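Local coordinates for protein tail component (Lactobacillus phage J-1, PDB 5LY8) that probably recognises saccharides on the host cell surface during infection, through carbohydrate-binding modules of the phage distal tail, the second of which makes up this chain, at residues A[15-20]-A[231-236]; A[94-99]-A[170-175]. All blocks are in the same frame, centred on the assembly; numbering follows the deposited sequence. Where two conformers were deposited one is given.

Contact 1 of 2, residues A[15-20]-A[231-236]; sequences ERVYHL and FEWINV
Arg16 and Glu232 meet in a salt bridge across two antiparallel strands at one margin of a lectin-like beta sandwich, the second carbohydrate-binding module of the tail protein, a domain of the concanavalin clan. Strand 11-20 is one of the two outermost strands of the six-stranded sheet, and strand 223-238 lies next to it. Three backbone bonds join the segments: Glu15 N to Trp233 O (2.8 Å), Trp233 N to Glu15 O (2.9 Å) and, nearly straight, Val17 N to Phe231 O. At Val17, with its helix-like backbone (psi -43°), a beta bulge gives strand 11-20 one extra residue; the register slips by one, and pairing resumes at Leu20 with Ser229. The bond from Phe231 N to Tyr18 O is long and weak; the Tyr18 ring turns one face to that same nitrogen.

On the face of Arg16 and Glu232, the guanidinium approaches side-on. NE and NH2 both bond to Glu232 OE1, each at 2.9 Å, and reach it from the same face of the carboxylate, the two planes 43° apart. A bend at chi3 (-87°) swings the end of the arginine over to the glutamate, and Tyr230 adds a cation-pi contact. Gln95 NE2 takes up OE2, so both oxygens of Glu232 have a partner.

The opposite face is largely apolar but has polar ends to satisfy: Trp233 NE1 bonds to Pro83 O, Tyr18 OH to Ser229 OG, and Glu15 OE2 to Ser86 OG. A water also bridges Glu15 OE2 (3.0 Å) and Val236 O (2.9 Å). The carboxylate end of Glu15 crosses Val236 at about a right angle, OE2 3.4 Å from CG1. Val17 points toward strand 223-238, its CG2 touching Phe231 CD2 at the ring edge (3.6 Å) and, equally near, Trp233 CD1.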
loop_
_atom_site.group_PDB
_atom_site.type_symbol
_atom_site.label_atom_id
_atom_site.label_comp_id
_atom_site.label_asym_id
_atom_site.label_seq_id
_atom_site.Cartn_x
_atom_site.Cartn_y
_atom_site.Cartn_z
ATOM N N GLU A 15 0.258 2.498 19.872
ATOM C CA GLU A 15 1.218 1.422 20.069
ATOM C C GLU A 15 1.808 1.049 18.718
ATOM O O GLU A 15 1.114 0.446 17.890
ATOM C CB GLU A 15 0.583 0.195 20.745
ATOM C CG GLU A 15 -0.068 0.527 22.063
ATOM C CD GLU A 15 -0.804 -0.594 22.753
ATOM O OE1 GLU A 15 -1.118 -1.622 22.098
ATOM O OE2 GLU A 15 -1.137 -0.402 23.943
ATOM N N ARG A 16 3.074 1.392 18.489
ATOM C CA ARG A 16 3.733 1.064 17.250
ATOM C C ARG A 16 4.094 -0.404 17.203
ATOM O O ARG A 16 4.652 -0.931 18.171
ATOM C CB ARG A 16 4.959 1.956 17.028
ATOM C CG ARG A 16 5.304 1.998 15.543
ATOM C CD ARG A 16 6.234 3.114 15.218
ATOM N NE ARG A 16 5.520 4.356 14.936
ATOM C CZ ARG A 16 6.110 5.405 14.387
ATOM N NH1 ARG A 16 7.394 5.357 14.068
ATOM N NH2 ARG A 16 5.417 6.505 14.131
ATOM N N VAL A 17 3.703 -1.089 16.129
ATOM C CA VAL A 17 3.968 -2.507 15.943
ATOM C C VAL A 17 5.343 -2.682 15.319
ATOM O O VAL A 17 6.083 -3.583 15.734
ATOM C CB VAL A 17 2.838 -3.131 15.096
ATOM C CG1 VAL A 17 3.203 -4.509 14.550
ATOM C CG2 VAL A 17 1.554 -3.206 15.910
ATOM N N TYR A 18 5.686 -1.855 14.316
ATOM C CA TYR A 18 6.993 -1.966 13.680
ATOM C C TYR A 18 7.250 -0.632 13.044
ATOM O O TYR A 18 6.317 0.139 12.812
ATOM C CB TYR A 18 7.042 -3.096 12.605
ATOM C CG TYR A 18 6.363 -2.707 11.306
ATOM C CD1 TYR A 18 4.994 -2.889 11.131
ATOM C CD2 TYR A 18 7.073 -2.079 10.287
ATOM C CE1 TYR A 18 4.347 -2.450 9.978
ATOM C CE2 TYR A 18 6.433 -1.636 9.132
ATOM C CZ TYR A 18 5.071 -1.793 9.001
ATOM O OH TYR A 18 4.424 -1.331 7.885
ATOM N N HIS A 19 8.516 -0.395 12.712
ATOM C CA HIS A 19 8.918 0.788 11.990
ATOM C C HIS A 19 10.122 0.434 11.145
ATOM O O HIS A 19 11.141 -0.046 11.667
ATOM C CB HIS A 19 9.234 1.955 12.951
ATOM C CG HIS A 19 9.798 3.152 12.253
ATOM N ND1 HIS A 19 10.779 3.921 12.835
ATOM C CD2 HIS A 19 9.537 3.644 11.018
ATOM C CE1 HIS A 19 11.068 4.869 11.964
ATOM N NE2 HIS A 19 10.348 4.747 10.854
ATOM N N LEU A 20 9.994 0.614 9.833
ATOM C CA LEU A 20 11.117 0.459 8.908
ATOM C C LEU A 20 11.565 1.836 8.459
ATOM O O LEU A 20 10.769 2.570 7.883
ATOM C CB LEU A 20 10.761 -0.375 7.662
ATOM C CG LEU A 20 10.223 -1.782 7.962
ATOM C CD1 LEU A 20 9.830 -2.499 6.687
ATOM C CD2 LEU A 20 11.230 -2.638 8.742
ATOM N N PHE A 231 3.249 0.801 11.270
ATOM C CA PHE A 231 1.867 0.516 11.608
ATOM C C PHE A 231 1.734 0.762 13.098
ATOM O O PHE A 231 2.589 0.308 13.881
ATOM C CB PHE A 231 1.519 -0.946 11.326
ATOM C CG PHE A 231 0.116 -1.333 11.752
ATOM C CD1 PHE A 231 -0.932 -1.312 10.845
ATOM C CD2 PHE A 231 -0.160 -1.678 13.078
ATOM C CE1 PHE A 231 -2.223 -1.673 11.244
ATOM C CE2 PHE A 231 -1.457 -2.003 13.479
ATOM C CZ PHE A 231 -2.472 -2.020 12.564
ATOM N N GLU A 232 0.685 1.485 13.492
ATOM C CA GLU A 232 0.358 1.714 14.889
ATOM C C GLU A 232 -1.074 1.403 15.198
ATOM O O GLU A 232 -1.961 1.863 14.485
ATOM C CB GLU A 232 0.572 3.190 15.288
ATOM C CG GLU A 232 1.950 3.778 15.112
ATOM C CD GLU A 232 2.027 5.262 15.427
ATOM O OE1 GLU A 232 3.139 5.699 15.791
ATOM O OE2 GLU A 232 1.043 6.001 15.172
ATOM N N TRP A 233 -1.300 0.718 16.320
ATOM C CA TRP A 233 -2.626 0.631 16.891
ATOM C C TRP A 233 -2.861 1.994 17.556
ATOM O O TRP A 233 -1.939 2.524 18.182
ATOM C CB TRP A 233 -2.697 -0.455 17.959
ATOM C CG TRP A 233 -2.577 -1.842 17.410
ATOM C CD1 TRP A 233 -1.560 -2.722 17.632
ATOM C CD2 TRP A 233 -3.501 -2.505 16.545
ATOM N NE1 TRP A 233 -1.838 -3.923 17.029
ATOM C CE2 TRP A 233 -3.024 -3.822 16.358
ATOM C CE3 TRP A 233 -4.729 -2.142 15.975
ATOM C CZ2 TRP A 233 -3.697 -4.758 15.564
ATOM C CZ3 TRP A 233 -5.378 -3.064 15.167
ATOM C CH2 TRP A 233 -4.856 -4.347 14.967
ATOM N N ILE A 234 -4.057 2.565 17.414
ATOM C CA ILE A 234 -4.343 3.873 18.009
ATOM C C ILE A 234 -5.590 3.800 18.885
ATOM O O ILE A 234 -6.379 2.849 18.781
ATOM C CB ILE A 234 -4.398 5.010 16.967
ATOM C CG1 ILE A 234 -5.584 4.822 16.021
ATOM C CG2 ILE A 234 -3.044 5.202 16.222
ATOM C CD1 ILE A 234 -5.766 5.888 14.947
ATOM N N ASN A 235 -5.730 4.777 19.801
ATOM C CA ASN A 235 -6.861 4.834 20.744
ATOM C C ASN A 235 -6.932 3.502 21.518
ATOM O O ASN A 235 -7.992 2.859 21.553
ATOM C CB ASN A 235 -8.191 5.119 19.995
ATOM C CG ASN A 235 -8.147 6.342 19.119
ATOM O OD1 ASN A 235 -7.755 7.442 19.536
ATOM N ND2 ASN A 235 -8.537 6.166 17.876
ATOM N N VAL A 236 -5.763 3.033 22.032
ATOM C CA VAL A 236 -5.706 1.740 22.729
ATOM C C VAL A 236 -6.030 1.995 24.186
ATOM O O VAL A 236 -5.258 2.678 24.885
ATOM C CB VAL A 236 -4.367 0.964 22.616
ATOM C CG1 VAL A 236 -4.494 -0.421 23.274
ATOM C CG2 VAL A 236 -3.901 0.831 21.171
HETATM O O HOH W 1 -2.898 1.246 25.708
#

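Contact 2 of 2, residues A[94-99]-A[170-175]; sequences FQFVNR and AVITKM
This is a regular antiparallel ladder in the middle of the six-stranded sheet of the sandwich, where strands 94-103 and 166-175 run side by side and most of the residues that touch are buried. Three hydrogen-bonded pairs, Phe94 with Lys174, Phe96 with Ile172 and Asn98 with Ala170, give six backbone bonds. Phe96 N to Ile172 O is 2.8 Å; Phe94 N to Lys174 O is the longest, 3.2 Å. The non-hydrogen-bonded pairs put Val97 beside Val171 and Gln95 beside Thr173 on the other face. There a water donates to Gln95 OE1 (2.7 Å) and lies 3.2 Å from Thr173 OG1, while Gln95 NE2 goes to Glu232.

The inner face packs on strand 110-118 of the second sheet, with Phe114 and Leu116 against the phenylalanines. Phe94, with CG between the backbone N and the carbonyl carbon (chi1 60°), leans across to its neighbour. Lys174 CB sits over one face of its ring, 3.6 Å from the centroid, a CH-pi contact, while the extended chain carries CD past CE2. Phe96 and Ile172 lie alongside, and Ile172 CD1 comes to the ring edge at CD2 (4.0 Å).

A water between the strands donates to the carbonyls Phe96 O and Ala170 O (2.8 Å) and accepts from Asn98 ND2 (2.9 Å); Asn98 OD1 bonds to Ser229 OG and Trp226 NE1. The ammonium of Lys174 goes to the carbonyls of Thr91 and Phe201 and also faces the Phe201 ring. The lysine thus lends its stem to the aromatic core, while its buried charge is probably stabilised by carbonyl oxygens and ring electrons.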
loop_
_atom_site.group_PDB
_atom_site.type_symbol
_atom_site.label_atom_id
_atom_site.label_comp_id
_atom_site.label_asym_id
_atom_site.label_seq_id
_atom_site.Cartn_x
_atom_site.Cartn_y
_atom_site.Cartn_z
ATOM N N PHE A 94 -6.465 1.954 13.893
ATOM C CA PHE A 94 -5.046 1.918 13.553
ATOM C C PHE A 94 -4.733 2.944 12.519
ATOM O O PHE A 94 -5.637 3.506 11.902
ATOM C CB PHE A 94 -4.660 0.518 12.983
ATOM C CG PHE A 94 -5.384 0.085 11.724
ATOM C CD1 PHE A 94 -5.113 0.693 10.496
ATOM C CD2 PHE A 94 -6.329 -0.933 11.763
ATOM C CE1 PHE A 94 -5.813 0.314 9.341
ATOM C CE2 PHE A 94 -6.978 -1.348 10.591
ATOM C CZ PHE A 94 -6.731 -0.711 9.396
ATOM N N GLN A 95 -3.437 3.165 12.305
ATOM C CA GLN A 95 -2.952 3.863 11.124
ATOM C C GLN A 95 -1.756 3.117 10.571
ATOM O O GLN A 95 -0.878 2.670 11.330
ATOM C CB GLN A 95 -2.675 5.351 11.306
ATOM C CG GLN A 95 -1.539 5.707 12.221
ATOM C CD GLN A 95 -1.159 7.164 12.080
ATOM O OE1 GLN A 95 -1.497 7.830 11.089
ATOM N NE2 GLN A 95 -0.359 7.657 13.011
ATOM N N PHE A 96 -1.716 3.012 9.250
ATOM C CA PHE A 96 -0.659 2.322 8.496
ATOM C C PHE A 96 -0.111 3.330 7.518
ATOM O O PHE A 96 -0.855 3.758 6.630
ATOM C CB PHE A 96 -1.317 1.141 7.794
ATOM C CG PHE A 96 -0.487 0.306 6.863
ATOM C CD1 PHE A 96 0.773 -0.168 7.239
ATOM C CD2 PHE A 96 -1.002 -0.114 5.654
ATOM C CE1 PHE A 96 1.501 -1.021 6.405
ATOM C CE2 PHE A 96 -0.268 -0.954 4.813
ATOM C CZ PHE A 96 0.971 -1.428 5.200
ATOM N N VAL A 97 1.141 3.753 7.714
ATOM C CA VAL A 97 1.699 4.905 7.008
ATOM C C VAL A 97 2.930 4.510 6.240
ATOM O O VAL A 97 3.875 3.954 6.840
ATOM C CB VAL A 97 2.036 6.024 8.029
ATOM C CG1 VAL A 97 2.567 7.278 7.326
ATOM C CG2 VAL A 97 0.811 6.382 8.883
ATOM N N ASN A 98 2.960 4.843 4.949
ATOM C CA ASN A 98 4.078 4.500 4.087
ATOM C C ASN A 98 4.490 5.700 3.280
ATOM O O ASN A 98 3.680 6.232 2.513
ATOM C CB ASN A 98 3.674 3.364 3.178
ATOM C CG ASN A 98 3.660 2.061 3.921
ATOM O OD1 ASN A 98 4.713 1.495 4.182
ATOM N ND2 ASN A 98 2.482 1.595 4.333
ATOM N N ARG A 99 5.734 6.146 3.464
ATOM C CA ARG A 99 6.252 7.308 2.736
ATOM C C ARG A 99 6.897 6.849 1.451
ATOM O O ARG A 99 7.737 5.947 1.481
ATOM C CB ARG A 99 7.275 8.049 3.595
ATOM C CG ARG A 99 7.782 9.302 2.901
ATOM C CD ARG A 99 8.542 10.196 3.847
ATOM N NE ARG A 99 9.177 11.268 3.082
ATOM C CZ ARG A 99 9.454 12.477 3.560
ATOM N NH1 ARG A 99 9.157 12.787 4.819
ATOM N NH2 ARG A 99 10.015 13.394 2.775
ATOM N N ALA A 170 1.308 7.619 1.920
ATOM C CA ALA A 170 0.151 6.779 1.603
ATOM C C ALA A 170 -0.318 6.191 2.916
ATOM O O ALA A 170 0.454 5.522 3.617
ATOM C CB ALA A 170 0.536 5.671 0.625
ATOM N N VAL A 171 -1.574 6.476 3.300
ATOM C CA VAL A 171 -2.056 6.111 4.617
ATOM C C VAL A 171 -3.360 5.361 4.547
ATOM O O VAL A 171 -4.267 5.732 3.784
ATOM C CB VAL A 171 -2.265 7.404 5.461
ATOM C CG1 VAL A 171 -2.665 7.065 6.895
ATOM C CG2 VAL A 171 -1.030 8.307 5.435
ATOM N N ILE A 172 -3.484 4.312 5.373
ATOM C CA ILE A 172 -4.759 3.662 5.625
ATOM C C ILE A 172 -5.037 3.824 7.122
ATOM O O ILE A 172 -4.179 3.481 7.948
ATOM C CB ILE A 172 -4.793 2.166 5.256
ATOM C CG1 ILE A 172 -4.293 1.934 3.832
ATOM C CG2 ILE A 172 -6.229 1.641 5.429
ATOM C CD1 ILE A 172 -4.299 0.473 3.462
ATOM N N THR A 173 -6.198 4.358 7.482
ATOM C CA THR A 173 -6.581 4.510 8.887
ATOM C C THR A 173 -7.952 3.870 9.091
ATOM O O THR A 173 -8.795 3.921 8.198
ATOM C CB THR A 173 -6.605 6.000 9.315
ATOM O OG1 THR A 173 -5.406 6.645 8.906
ATOM C CG2 THR A 173 -6.735 6.180 10.816
ATOM N N LYS A 174 -8.168 3.273 10.276
ATOM C CA LYS A 174 -9.451 2.710 10.671
ATOM C C LYS A 174 -9.861 3.413 11.949
ATOM O O LYS A 174 -9.083 3.479 12.902
ATOM C CB LYS A 174 -9.316 1.212 10.929
ATOM C CG LYS A 174 -10.575 0.569 11.479
ATOM C CD LYS A 174 -10.382 -0.896 11.740
ATOM C CE LYS A 174 -11.679 -1.551 12.102
ATOM N NZ LYS A 174 -11.492 -3.016 12.293
ATOM N N MET A 175 -11.102 3.939 11.957
ATOM C CA MET A 175 -11.705 4.615 13.103
ATOM C C MET A 175 -13.104 4.012 13.191
ATOM O O MET A 175 -14.005 4.453 12.457
ATOM C CB MET A 175 -11.722 6.142 12.890
ATOM C CG MET A 175 -10.329 6.768 12.751
ATOM S SD MET A 175 -9.261 6.490 14.194
ATOM C CE MET A 175 -9.905 7.685 15.316
HETATM O O HOH W 2 -3.788 9.049 10.375
HETATM O O HOH W 3 -0.087 2.810 3.883
#

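How the contacts relate
From the N terminus the chain first lays down residues 15-20 as the edge strand, whose partner in the sheet comes only at 231-236, so contact 1 closes almost the whole module, 210 residues. Within that span contact 2 closes a shorter loop of 70 residues, between 94-99 and 170-175, that includes strands of the second sheet; the two contacts nest without crossing. In the sheet the order is 15-20, 231-236, 94-99, 170-175, so the last strand is slotted between the edge and the central pair. The join is direct: Glu232 N probably bonds to Gln95 O (2.9 Å), and Tyr18 OH packs on Phe96 CE1.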